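Local coordinates for protein flavin prenyltransferase UbiX (Methanocaldococcus jannaschii, PDB 6M8V) that probably makes the prenylated FMN cofactor of UbiD decarboxylases by joining a dimethylallyl group from dimethylallyl phosphate to N5 and C6 of reduced FMN, at residues R18-L23 with V29-S34; S36-I41 with T57-N62; I117-M122 with E130-L135. One frame throughout, in Å; residues are numbered along the deposited sequence.

All three contacts belong to one parallel sheet flanked by helices, and each brings residues to the same FMN. Contacts 1 and 2 are neighbours, with centres about 10 Å apart: strand 28-33 of contact 1 runs beside strand 58-61 of contact 2, with a probable hydrogen bond of 2.9 Å from Leu31 N to Asp58 O. Strand 28-33 also leads straight into helix 35-45, and along this junction Ser34 meets the phosphate of the cofactor and Ile40 its flavin ring. Contact 3 lies farther across the sheet, its centre about 20 Å from that of contact 1 and about 21 Å from that of contact 2, and reaches the pyrimidine end of the flavin through Arg120.

Contact 1: residues R18-L23 with V29-S34; sequences RLLEVL and VNLIIS. With FMN (flavin mononucleotide), chain B.
Ser34 OG donates a 2.7 Å hydrogen bond to O1P of FMN and accepts one from the backbone N of Ala37. Ser34 thus serves as N-cap of helix 35-45, whose start, at the C-terminal end of parallel strand 28-33 in a Rossmann-like sheet, here meets the FMN phosphate. Behind this polar end, helix 13-22 packs on strand 28-33 inside the beta-alpha-beta unit formed with strand 2-7. Leu20 forks over the strand. Its CD2 lies 3.6 Å from Val29 CG1, whereas CD1 sits 3.9 Å from Leu31 CD1, the Leu20 and Leu31 side chains meeting at about a right angle. Val29 divides its two methyls between two leucines: CG1, anti to the backbone N (chi1 174°), takes Leu20, and CG2 turns to Leu23. No hydrogen bond joins the two segments, and the packing is purely aliphatic and buried. Away from the strand, Arg18 turns along helix 156-171 and pairs with Glu21 one helical turn on. Leu23, at the end of the helix segment, completes the packing, with its CB 3.9 Å from Val29 CG2.

Contact 2: residues S36-I41 with T57-N62; sequences SAKKII and TDYYEN. With FMN (flavin mononucleotide), chain B.
Glu61 OE1 takes two donors from opposite faces of its own carboxylate, Lys38 on one and Tyr59 on the other. The salt bridge from Lys38 NZ to Glu61 OE1 is 2.7 Å long and meets the oxygen from above the carboxylate plane, 54° out of it. The hydroxyl of Tyr59 donates to Glu61 OE1 over 2.6 Å, tilted 41° out of that plane. One oxygen therefore carries both bonds, while Glu61 OE2 lies in the plane of the Tyr59 ring, at its edge. Glu61 gets there by bending at chi2 (56°), which brings the carboxylate back to the hydroxyl end of the tyrosine two residues earlier. Lys38 arrives from the helix at about a right angle to Glu61, its chain extended beyond CG, and its CE passes 3.5 Å from Tyr59 OH. Helix 35-45, with the short helix 50-53, makes the crossover from strand 28-33 to its parallel neighbour 58-61, the outermost strand on this side of the Rossmann-like sheet, and the Lys38-Glu61-Tyr59 group ties the helix to that strand near the surface. Trp49, also in the crossover, forms a cation-pi contact with Lys38 and meets the Tyr59 ring. Replacing Glu61 by an alanine removes the shared acceptor and would probably leave the Lys38 ammonium without its countercharge and the Tyr59 hydroxyl free to turn. Other residues of the helix segment attend the cofactor: Ser36 CB lies 3.5 Å from O1P of FMN, and Ile40 sets its CD1 methyl over the face of the flavin's dimethylbenzene ring, 3.7 Å from C6, one of the two atoms that are probably prenylated.

Contact 3: residues I117-M122 with E130-L135; sequences IMPREM and ENMLKL. With FMN (flavin mononucleotide), chain B; PO4 (phosphate ion), chain C.
Ile117 and Leu135 meet by their end methyls, the side chains crossing at about a right angle with 3.8 Å between Ile117 CD1 and Leu135 CD1. Ile117 reaches the helix because its CG1 sits between the backbone N and the carbonyl carbon (chi1 60°). Two residues farther along the strand, the Pro119 ring takes the sulfur of Met132 obliquely at its rim. Pro119 has two conformers, so the close approach of its CG to Met132 SD is doubtful in detail. These pairs seat helix 126-137 on strand 114-119 within the beta-alpha-beta unit completed by strand 141-142, and they do so without hydrogen bonds.

Past Pro119 the chain leaves the strand and turns polar. Arg120 grips the flavin pyrimidine twice: its carbonyl O accepts from N3 of FMN at 2.8 Å, and its chain, bent at chi2 and chi3, curls back to bring NH2 within 2.7 Å of O4 of FMN. That second bond is nearly straight at 175°, and O4 lies in the guanidinium plane, at its edge; Arg120 NE adds only a weak bond. Glu121 OE1 accepts from Met122 N at 2.7 Å, and its carboxylate also pairs with Arg103 and Lys110 of the second subunit. Arg120 NH2 bonds weakly to a phosphate ion that also meets Tyr150 of the third subunit, a residue predicted to bind dimethylallyl phosphate. The ion, probably from the crystallisation liquor, may mark where that substrate's phosphate binds, and the arginine beside O4 would probably favour negative charge on the pyrimidine of the reduced flavin.

Contact 1: residues R18-L23 with V29-S34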
loop_
_atom_site.group_PDB
_atom_site.type_symbol
_atom_site.label_atom_id
_atom_site.label_comp_id
_atom_site.label_asym_id
_atom_site.label_seq_id
_atom_site.Cartn_x
_atom_site.Cartn_y
_atom_site.Cartn_z
ATOM N N ARG A 18 -36.824 6.085 -17.925
ATOM C CA ARG A 18 -37.327 4.749 -18.230
ATOM C C ARG A 18 -37.379 3.869 -16.985
ATOM O O ARG A 18 -38.341 3.116 -16.794
ATOM C CB ARG A 18 -36.465 4.098 -19.310
ATOM C CG ARG A 18 -36.922 2.703 -19.725
ATOM C CD ARG A 18 -38.336 2.711 -20.322
ATOM N NE ARG A 18 -38.570 3.864 -21.188
ATOM C CZ ARG A 18 -38.101 3.981 -22.428
ATOM N NH1 ARG A 18 -37.364 3.011 -22.960
ATOM N NH2 ARG A 18 -38.365 5.070 -23.138
ATOM N N LEU A 19 -36.352 3.939 -16.133
ATOM C CA LEU A 19 -36.370 3.152 -14.901
ATOM C C LEU A 19 -37.550 3.539 -14.015
ATOM O O LEU A 19 -38.189 2.673 -13.406
ATOM C CB LEU A 19 -35.053 3.324 -14.140
ATOM C CG LEU A 19 -34.996 2.702 -12.738
ATOM C CD1 LEU A 19 -35.086 1.181 -12.805
ATOM C CD2 LEU A 19 -33.733 3.132 -11.978
ATOM N N LEU A 20 -37.852 4.836 -13.931
ATOM C CA LEU A 20 -38.938 5.293 -13.069
ATOM C C LEU A 20 -40.290 4.780 -13.546
ATOM O O LEU A 20 -41.168 4.483 -12.727
ATOM C CB LEU A 20 -38.954 6.818 -13.000
ATOM C CG LEU A 20 -37.963 7.497 -12.058
ATOM C CD1 LEU A 20 -37.864 8.963 -12.409
ATOM C CD2 LEU A 20 -38.388 7.324 -10.617
ATOM N N GLU A 21 -40.488 4.678 -14.863
ATOM C CA GLU A 21 -41.797 4.239 -15.335
ATOM C C GLU A 21 -41.957 2.724 -15.275
ATOM O O GLU A 21 -43.055 2.241 -14.979
ATOM C CB GLU A 21 -42.077 4.762 -16.749
ATOM C CG GLU A 21 -40.972 4.603 -17.770
ATOM C CD GLU A 21 -41.153 5.559 -18.942
ATOM O OE1 GLU A 21 -41.599 6.704 -18.708
ATOM O OE2 GLU A 21 -40.866 5.165 -20.095
ATOM N N VAL A 22 -40.892 1.952 -15.514
ATOM C CA VAL A 22 -41.006 0.510 -15.313
ATOM C C VAL A 22 -41.098 0.134 -13.838
ATOM O O VAL A 22 -41.495 -0.990 -13.523
ATOM C CB VAL A 22 -39.841 -0.256 -15.975
ATOM C CG1 VAL A 22 -39.722 0.118 -17.449
ATOM C CG2 VAL A 22 -38.536 -0.005 -15.233
ATOM N N LEU A 23 -40.752 1.044 -12.926
ATOM C CA LEU A 23 -40.865 0.808 -11.491
ATOM C C LEU A 23 -42.176 1.306 -10.904
ATOM O O LEU A 23 -42.442 1.035 -9.722
ATOM C CB LEU A 23 -39.703 1.481 -10.749
ATOM C CG LEU A 23 -38.353 0.754 -10.723
ATOM C CD1 LEU A 23 -37.358 1.567 -9.928
ATOM C CD2 LEU A 23 -38.540 -0.618 -10.114
ATOM N N VAL A 29 -41.194 4.115 -4.774
ATOM C CA VAL A 29 -40.058 4.821 -5.346
ATOM C C VAL A 29 -39.989 6.210 -4.730
ATOM O O VAL A 29 -40.953 6.982 -4.809
ATOM C CB VAL A 29 -40.160 4.896 -6.876
ATOM C CG1 VAL A 29 -39.044 5.760 -7.439
ATOM C CG2 VAL A 29 -40.117 3.494 -7.473
ATOM N N ASN A 30 -38.854 6.522 -4.112
ATOM C CA ASN A 30 -38.539 7.877 -3.684
ATOM C C ASN A 30 -37.528 8.477 -4.653
ATOM O O ASN A 30 -36.563 7.816 -5.046
ATOM C CB ASN A 30 -37.986 7.894 -2.258
ATOM C CG ASN A 30 -39.031 7.516 -1.222
ATOM O OD1 ASN A 30 -39.966 6.774 -1.512
ATOM N ND2 ASN A 30 -38.873 8.024 -0.006
ATOM N N LEU A 31 -37.765 9.724 -5.048
ATOM C CA LEU A 31 -37.008 10.365 -6.110
ATOM C C LEU A 31 -36.328 11.622 -5.592
ATOM O O LEU A 31 -36.937 12.417 -4.870
ATOM C CB LEU A 31 -37.917 10.717 -7.289
ATOM C CG LEU A 31 -37.332 11.411 -8.520
ATOM C CD1 LEU A 31 -36.295 10.540 -9.217
ATOM C CD2 LEU A 31 -38.456 11.766 -9.475
ATOM N N ILE A 32 -35.059 11.785 -5.957
ATOM C CA ILE A 32 -34.310 13.013 -5.721
ATOM C C ILE A 32 -33.642 13.404 -7.032
ATOM O O ILE A 32 -33.056 12.554 -7.710
ATOM C CB ILE A 32 -33.254 12.849 -4.609
ATOM C CG1 ILE A 32 -33.829 12.087 -3.414
ATOM C CG2 ILE A 32 -32.720 14.211 -4.181
ATOM C CD1 ILE A 32 -32.771 11.549 -2.461
ATOM N N ILE A 33 -33.732 14.684 -7.387
ATOM C CA ILE A 33 -33.159 15.208 -8.624
ATOM C C ILE A 33 -32.291 16.405 -8.263
ATOM O O ILE A 33 -32.782 17.373 -7.667
ATOM C CB ILE A 33 -34.245 15.604 -9.643
ATOM C CG1 ILE A 33 -35.201 14.435 -9.893
ATOM C CG2 ILE A 33 -33.614 16.055 -10.952
ATOM C CD1 ILE A 33 -36.402 14.786 -10.764
ATOM N N SER A 34 -31.006 16.339 -8.608
ATOM C CA SER A 34 -30.118 17.455 -8.321
ATOM C C SER A 34 -30.416 18.626 -9.253
ATOM O O SER A 34 -31.007 18.466 -10.326
ATOM C CB SER A 34 -28.653 17.042 -8.469
ATOM O OG SER A 34 -28.323 16.834 -9.831
HETATM N N1 FMN B . -20.488 15.265 -15.759
HETATM C C2 FMN B . -20.155 13.929 -15.843
HETATM O O2 FMN B . -19.433 13.474 -14.971
HETATM N N3 FMN B . -20.613 13.120 -16.876
HETATM C C4 FMN B . -21.441 13.681 -17.840
HETATM O O4 FMN B . -21.895 13.024 -18.781
HETATM C C4A FMN B . -21.777 15.025 -17.756
HETATM N N5 FMN B . -22.589 15.553 -18.726
HETATM C C5A FMN B . -22.937 16.878 -18.663
HETATM C C6 FMN B . -23.760 17.384 -19.651
HETATM C C7 FMN B . -24.123 18.716 -19.614
HETATM C C7M FMN B . -25.016 19.250 -20.684
HETATM C C8 FMN B . -23.669 19.540 -18.593
HETATM C C8M FMN B . -24.082 20.979 -18.575
HETATM C C9 FMN B . -22.840 19.031 -17.597
HETATM C C9A FMN B . -22.472 17.691 -17.632
HETATM N N10 FMN B . -21.653 17.163 -16.649
HETATM C C10 FMN B . -21.303 15.825 -16.719
HETATM C "C1'" FMN B . -21.132 18.036 -15.536
HETATM C "C2'" FMN B . -21.867 17.810 -14.219
HETATM O "O2'" FMN B . -23.228 18.150 -14.368
HETATM C "C3'" FMN B . -21.278 18.647 -13.095
HETATM O "O3'" FMN B . -20.073 18.065 -12.641
HETATM C "C4'" FMN B . -22.277 18.816 -11.950
HETATM O "O4'" FMN B . -21.678 19.563 -10.917
HETATM C "C5'" FMN B . -22.795 17.497 -11.385
HETATM O "O5'" FMN B . -23.518 17.766 -10.199
HETATM P P FMN B . -24.598 16.726 -9.599
HETATM O O1P FMN B . -25.737 16.592 -10.568
HETATM O O2P FMN B . -23.931 15.379 -9.446
HETATM O O3P FMN B . -25.088 17.215 -8.259
#

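Contact 2: residues S36-I41 with T57-N62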
loop_
_atom_site.group_PDB
_atom_site.type_symbol
_atom_site.label_atom_id
_atom_site.label_comp_id
_atom_site.label_asym_id
_atom_site.label_seq_id
_atom_site.Cartn_x
_atom_site.Cartn_y
_atom_site.Cartn_z
ATOM N N SER A 36 -28.402 20.314 -11.119
ATOM C CA SER A 36 -27.778 20.105 -12.423
ATOM C C SER A 36 -28.600 19.153 -13.283
ATOM O O SER A 36 -28.756 19.373 -14.490
ATOM C CB SER A 36 -26.358 19.567 -12.248
ATOM O OG SER A 36 -25.545 20.491 -11.550
ATOM N N ALA A 37 -29.129 18.083 -12.679
ATOM C CA ALA A 37 -29.940 17.133 -13.434
ATOM C C ALA A 37 -31.232 17.771 -13.933
ATOM O O ALA A 37 -31.724 17.407 -15.008
ATOM C CB ALA A 37 -30.246 15.900 -12.583
ATOM N N LYS A 38 -31.795 18.715 -13.174
ATOM C CA LYS A 38 -32.987 19.416 -13.642
ATOM C C LYS A 38 -32.724 20.109 -14.971
ATOM O O LYS A 38 -33.546 20.038 -15.891
ATOM C CB LYS A 38 -33.456 20.428 -12.600
ATOM C CG LYS A 38 -34.049 19.819 -11.341
ATOM C CD LYS A 38 -34.324 20.905 -10.310
ATOM C CE LYS A 38 -35.034 20.362 -9.083
ATOM N NZ LYS A 38 -35.191 21.422 -8.046
ATOM N N LYS A 39 -31.564 20.760 -15.101
ATOM C CA LYS A 39 -31.211 21.389 -16.371
ATOM C C LYS A 39 -30.954 20.359 -17.463
ATOM O O LYS A 39 -31.265 20.610 -18.631
ATOM C CB LYS A 39 -29.986 22.285 -16.191
ATOM C CG LYS A 39 -30.186 23.416 -15.196
ATOM C CD LYS A 39 -28.858 23.897 -14.638
ATOM C CE LYS A 39 -29.053 24.988 -13.595
ATOM N NZ LYS A 39 -27.785 25.255 -12.855
ATOM N N ILE A 40 -30.401 19.195 -17.113
ATOM C CA ILE A 40 -30.090 18.202 -18.136
ATOM C C ILE A 40 -31.363 17.517 -18.628
ATOM O O ILE A 40 -31.503 17.229 -19.823
ATOM C CB ILE A 40 -29.054 17.196 -17.601
ATOM C CG1 ILE A 40 -27.713 17.908 -17.406
ATOM C CG2 ILE A 40 -28.899 16.016 -18.548
ATOM C CD1 ILE A 40 -26.531 16.986 -17.254
ATOM N N ILE A 41 -32.305 17.244 -17.721
ATOM C CA ILE A 41 -33.615 16.733 -18.125
ATOM C C ILE A 41 -34.258 17.676 -19.136
ATOM O O ILE A 41 -34.808 17.248 -20.158
ATOM C CB ILE A 41 -34.519 16.544 -16.894
ATOM C CG1 ILE A 41 -34.009 15.409 -16.003
ATOM C CG2 ILE A 41 -35.964 16.291 -17.317
ATOM C CD1 ILE A 41 -34.688 15.375 -14.654
ATOM N N THR A 57 -43.404 7.752 -6.068
ATOM C CA THR A 57 -44.303 7.765 -4.919
ATOM C C THR A 57 -43.981 8.898 -3.952
ATOM O O THR A 57 -44.852 9.300 -3.175
ATOM C CB THR A 57 -44.241 6.424 -4.185
ATOM O OG1 THR A 57 -44.199 5.358 -5.140
ATOM C CG2 THR A 57 -45.466 6.245 -3.293
ATOM N N ASP A 58 -42.754 9.416 -3.976
ATOM C CA ASP A 58 -42.371 10.556 -3.157
ATOM C C ASP A 58 -41.214 11.277 -3.827
ATOM O O ASP A 58 -40.421 10.666 -4.550
ATOM C CB ASP A 58 -41.965 10.135 -1.741
ATOM C CG ASP A 58 -43.146 10.013 -0.810
ATOM O OD1 ASP A 58 -44.066 10.856 -0.903
ATOM O OD2 ASP A 58 -43.153 9.074 0.016
ATOM N N TYR A 59 -41.124 12.579 -3.579
ATOM C CA TYR A 59 -40.037 13.400 -4.087
ATOM C C TYR A 59 -39.477 14.246 -2.955
ATOM O O TYR A 59 -40.224 14.707 -2.090
ATOM C CB TYR A 59 -40.495 14.310 -5.240
ATOM C CG TYR A 59 -39.421 15.265 -5.715
ATOM C CD1 TYR A 59 -38.449 14.852 -6.616
ATOM C CD2 TYR A 59 -39.367 16.574 -5.246
ATOM C CE1 TYR A 59 -37.452 15.716 -7.046
ATOM C CE2 TYR A 59 -38.377 17.447 -5.671
ATOM C CZ TYR A 59 -37.421 17.011 -6.570
ATOM O OH TYR A 59 -36.435 17.873 -6.999
ATOM N N TYR A 60 -38.158 14.440 -2.957
ATOM C CA TYR A 60 -37.510 15.329 -2.005
ATOM C C TYR A 60 -36.466 16.167 -2.729
ATOM O O TYR A 60 -35.786 15.680 -3.637
ATOM C CB TYR A 60 -36.856 14.552 -0.857
ATOM C CG TYR A 60 -37.811 13.701 -0.055
ATOM C CD1 TYR A 60 -38.627 14.264 0.925
ATOM C CD2 TYR A 60 -37.894 12.333 -0.270
ATOM C CE1 TYR A 60 -39.500 13.482 1.664
ATOM C CE2 TYR A 60 -38.759 11.547 0.461
ATOM C CZ TYR A 60 -39.562 12.123 1.425
ATOM O OH TYR A 60 -40.422 11.330 2.148
ATOM N N GLU A 61 -36.352 17.429 -2.327
ATOM C CA GLU A 61 -35.335 18.298 -2.895
ATOM C C GLU A 61 -33.952 17.852 -2.430
ATOM O O GLU A 61 -33.782 17.339 -1.321
ATOM C CB GLU A 61 -35.592 19.750 -2.492
ATOM C CG GLU A 61 -35.299 20.768 -3.588
ATOM C CD GLU A 61 -36.060 20.490 -4.869
ATOM O OE1 GLU A 61 -35.462 19.932 -5.810
ATOM O OE2 GLU A 61 -37.256 20.833 -4.940
ATOM N N ASN A 62 -32.957 18.046 -3.297
ATOM C CA ASN A 62 -31.604 17.607 -2.976
ATOM C C ASN A 62 -31.005 18.365 -1.800
ATOM O O ASN A 62 -29.985 17.926 -1.261
ATOM C CB ASN A 62 -30.694 17.745 -4.201
ATOM C CG ASN A 62 -29.469 16.830 -4.131
ATOM O OD1 ASN A 62 -29.431 15.880 -3.345
ATOM N ND2 ASN A 62 -28.471 17.109 -4.964
HETATM N N1 FMN B . -20.488 15.265 -15.759
HETATM C C2 FMN B . -20.155 13.929 -15.843
HETATM O O2 FMN B . -19.433 13.474 -14.971
HETATM N N3 FMN B . -20.613 13.120 -16.876
HETATM C C4 FMN B . -21.441 13.681 -17.840
HETATM O O4 FMN B . -21.895 13.024 -18.781
HETATM C C4A FMN B . -21.777 15.025 -17.756
HETATM N N5 FMN B . -22.589 15.553 -18.726
HETATM C C5A FMN B . -22.937 16.878 -18.663
HETATM C C6 FMN B . -23.760 17.384 -19.651
HETATM C C7 FMN B . -24.123 18.716 -19.614
HETATM C C7M FMN B . -25.016 19.250 -20.684
HETATM C C8 FMN B . -23.669 19.540 -18.593
HETATM C C8M FMN B . -24.082 20.979 -18.575
HETATM C C9 FMN B . -22.840 19.031 -17.597
HETATM C C9A FMN B . -22.472 17.691 -17.632
HETATM N N10 FMN B . -21.653 17.163 -16.649
HETATM C C10 FMN B . -21.303 15.825 -16.719
HETATM C "C1'" FMN B . -21.132 18.036 -15.536
HETATM C "C2'" FMN B . -21.867 17.810 -14.219
HETATM O "O2'" FMN B . -23.228 18.150 -14.368
HETATM C "C3'" FMN B . -21.278 18.647 -13.095
HETATM O "O3'" FMN B . -20.073 18.065 -12.641
HETATM C "C4'" FMN B . -22.277 18.816 -11.950
HETATM O "O4'" FMN B . -21.678 19.563 -10.917
HETATM C "C5'" FMN B . -22.795 17.497 -11.385
HETATM O "O5'" FMN B . -23.518 17.766 -10.199
HETATM P P FMN B . -24.598 16.726 -9.599
HETATM O O1P FMN B . -25.737 16.592 -10.568
HETATM O O2P FMN B . -23.931 15.379 -9.446
HETATM O O3P FMN B . -25.088 17.215 -8.259
#

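Contact 3: residues I117-M122 with E130-L135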
loop_
_atom_site.group_PDB
_atom_site.type_symbol
_atom_site.label_atom_id
_atom_site.label_comp_id
_atom_site.label_asym_id
_atom_site.label_seq_id
_atom_site.Cartn_x
_atom_site.Cartn_y
_atom_site.Cartn_z
ATOM N N ILE A 117 -24.758 2.453 -8.504
ATOM C CA ILE A 117 -24.350 3.711 -9.119
ATOM C C ILE A 117 -24.042 3.448 -10.582
ATOM O O ILE A 117 -23.475 2.408 -10.929
ATOM C CB ILE A 117 -23.136 4.345 -8.406
ATOM C CG1 ILE A 117 -21.932 3.412 -8.454
ATOM C CG2 ILE A 117 -23.479 4.665 -6.959
ATOM C CD1 ILE A 117 -20.622 4.089 -8.087
ATOM N N MET A 118 -24.412 4.397 -11.441
ATOM C CA MET A 118 -24.252 4.273 -12.891
ATOM C C MET A 118 -23.460 5.461 -13.417
ATOM O O MET A 118 -24.025 6.387 -14.016
ATOM C CB MET A 118 -25.619 4.172 -13.571
ATOM C CG MET A 118 -26.547 3.216 -12.845
ATOM S SD MET A 118 -27.979 2.714 -13.803
ATOM C CE MET A 118 -27.216 1.848 -15.175
ATOM N N PRO A 119 -22.141 5.468 -13.220
ATOM C CA PRO A 119 -21.335 6.617 -13.659
ATOM C C PRO A 119 -21.285 6.710 -15.180
ATOM O O PRO A 119 -20.980 5.734 -15.867
ATOM C CB PRO A 119 -19.953 6.329 -13.061
ATOM C CG PRO A 119 -19.924 4.849 -12.904
ATOM C CD PRO A 119 -21.323 4.426 -12.577
ATOM N N ARG A 120 -21.583 7.900 -15.700
ATOM C CA ARG A 120 -21.655 8.157 -17.138
ATOM C C ARG A 120 -20.551 9.139 -17.505
ATOM O O ARG A 120 -20.649 10.337 -17.210
ATOM C CB ARG A 120 -23.027 8.710 -17.529
ATOM C CG ARG A 120 -23.622 8.175 -18.849
ATOM C CD ARG A 120 -22.778 8.513 -20.092
ATOM N NE ARG A 120 -22.244 9.869 -20.071
ATOM C CZ ARG A 120 -21.358 10.344 -20.939
ATOM N NH1 ARG A 120 -20.896 9.576 -21.916
ATOM N NH2 ARG A 120 -20.917 11.592 -20.815
ATOM N N GLU A 121 -19.510 8.631 -18.156
ATOM C CA GLU A 121 -18.380 9.440 -18.580
ATOM C C GLU A 121 -17.596 8.647 -19.611
ATOM O O GLU A 121 -17.606 7.412 -19.598
ATOM C CB GLU A 121 -17.477 9.822 -17.398
ATOM C CG GLU A 121 -16.375 10.816 -17.744
ATOM C CD GLU A 121 -16.906 12.013 -18.521
ATOM O OE1 GLU A 121 -16.965 11.940 -19.771
ATOM O OE2 GLU A 121 -17.264 13.027 -17.882
ATOM N N MET A 122 -16.918 9.362 -20.497
ATOM C CA MET A 122 -16.130 8.682 -21.509
ATOM C C MET A 122 -15.109 9.649 -22.098
ATOM O O MET A 122 -15.481 10.727 -22.578
ATOM C CB MET A 122 -17.048 8.117 -22.590
ATOM C CG MET A 122 -16.370 7.207 -23.580
ATOM S SD MET A 122 -17.515 6.718 -24.887
ATOM C CE MET A 122 -16.395 5.848 -25.959
ATOM N N GLU A 130 -10.538 4.927 -9.638
ATOM C CA GLU A 130 -10.255 4.635 -8.237
ATOM C C GLU A 130 -11.474 4.896 -7.356
ATOM O O GLU A 130 -11.703 4.179 -6.372
ATOM C CB GLU A 130 -9.059 5.454 -7.758
ATOM C CG GLU A 130 -8.414 4.903 -6.492
ATOM C CD GLU A 130 -9.020 5.483 -5.225
ATOM O OE1 GLU A 130 -9.379 6.680 -5.236
ATOM O OE2 GLU A 130 -9.133 4.748 -4.219
ATOM N N ASN A 131 -12.260 5.922 -7.674
ATOM C CA ASN A 131 -13.477 6.165 -6.903
ATOM C C ASN A 131 -14.463 5.017 -7.085
ATOM O O ASN A 131 -15.095 4.574 -6.123
ATOM C CB ASN A 131 -14.105 7.503 -7.310
ATOM C CG ASN A 131 -13.330 8.699 -6.774
ATOM O OD1 ASN A 131 -12.581 8.575 -5.810
ATOM N ND2 ASN A 131 -13.518 9.865 -7.391
ATOM N N MET A 132 -14.575 4.493 -8.308
ATOM C CA MET A 132 -15.439 3.338 -8.545
ATOM C C MET A 132 -14.910 2.088 -7.857
ATOM O O MET A 132 -15.680 1.326 -7.260
ATOM C CB MET A 132 -15.590 3.094 -10.047
ATOM C CG MET A 132 -16.435 4.149 -10.756
ATOM S SD MET A 132 -16.749 3.721 -12.486
ATOM C CE MET A 132 -15.430 4.624 -13.292
ATOM N N LEU A 133 -13.597 1.854 -7.940
ATOM C CA LEU A 133 -13.011 0.677 -7.311
ATOM C C LEU A 133 -13.256 0.679 -5.806
ATOM O O LEU A 133 -13.670 -0.336 -5.230
ATOM C CB LEU A 133 -11.514 0.619 -7.614
ATOM C CG LEU A 133 -10.704 -0.489 -6.941
ATOM C CD1 LEU A 133 -11.253 -1.868 -7.324
ATOM C CD2 LEU A 133 -9.207 -0.364 -7.288
ATOM N N LYS A 134 -12.999 1.814 -5.153
ATOM C CA LYS A 134 -13.247 1.930 -3.719
ATOM C C LYS A 134 -14.686 1.563 -3.369
ATOM O O LYS A 134 -14.933 0.796 -2.432
ATOM C CB LYS A 134 -12.928 3.351 -3.240
ATOM C CG LYS A 134 -13.114 3.563 -1.731
ATOM C CD LYS A 134 -12.628 4.948 -1.314
ATOM C CE LYS A 134 -13.041 5.302 0.100
ATOM N NZ LYS A 134 -12.645 6.706 0.469
ATOM N N LEU A 135 -15.651 2.094 -4.124
ATOM C CA LEU A 135 -17.055 1.844 -3.811
ATOM C C LEU A 135 -17.433 0.397 -4.095
ATOM O O LEU A 135 -18.149 -0.227 -3.306
ATOM C CB LEU A 135 -17.943 2.802 -4.604
ATOM C CG LEU A 135 -17.869 4.247 -4.093
ATOM C CD1 LEU A 135 -18.608 5.218 -5.014
ATOM C CD2 LEU A 135 -18.416 4.310 -2.685
HETATM N N1 FMN B . -20.488 15.265 -15.759
HETATM C C2 FMN B . -20.155 13.929 -15.843
HETATM O O2 FMN B . -19.433 13.474 -14.971
HETATM N N3 FMN B . -20.613 13.120 -16.876
HETATM C C4 FMN B . -21.441 13.681 -17.840
HETATM O O4 FMN B . -21.895 13.024 -18.781
HETATM C C4A FMN B . -21.777 15.025 -17.756
HETATM N N5 FMN B . -22.589 15.553 -18.726
HETATM C C5A FMN B . -22.937 16.878 -18.663
HETATM C C6 FMN B . -23.760 17.384 -19.651
HETATM C C7 FMN B . -24.123 18.716 -19.614
HETATM C C7M FMN B . -25.016 19.250 -20.684
HETATM C C8 FMN B . -23.669 19.540 -18.593
HETATM C C8M FMN B . -24.082 20.979 -18.575
HETATM C C9 FMN B . -22.840 19.031 -17.597
HETATM C C9A FMN B . -22.472 17.691 -17.632
HETATM N N10 FMN B . -21.653 17.163 -16.649
HETATM C C10 FMN B . -21.303 15.825 -16.719
HETATM C "C1'" FMN B . -21.132 18.036 -15.536
HETATM C "C2'" FMN B . -21.867 17.810 -14.219
HETATM O "O2'" FMN B . -23.228 18.150 -14.368
HETATM C "C3'" FMN B . -21.278 18.647 -13.095
HETATM O "O3'" FMN B . -20.073 18.065 -12.641
HETATM C "C4'" FMN B . -22.277 18.816 -11.950
HETATM O "O4'" FMN B . -21.678 19.563 -10.917
HETATM C "C5'" FMN B . -22.795 17.497 -11.385
HETATM O "O5'" FMN B . -23.518 17.766 -10.199
HETATM P P FMN B . -24.598 16.726 -9.599
HETATM O O1P FMN B . -25.737 16.592 -10.568
HETATM O O2P FMN B . -23.931 15.379 -9.446
HETATM O O3P FMN B . -25.088 17.215 -8.259
HETATM P P PO4 C . -18.375 14.464 -22.170
HETATM O O1 PO4 C . -19.148 15.763 -22.146
HETATM O O2 PO4 C . -18.677 13.695 -23.436
HETATM O O3 PO4 C . -16.891 14.751 -22.117
HETATM O O4 PO4 C . -18.783 13.642 -20.968
#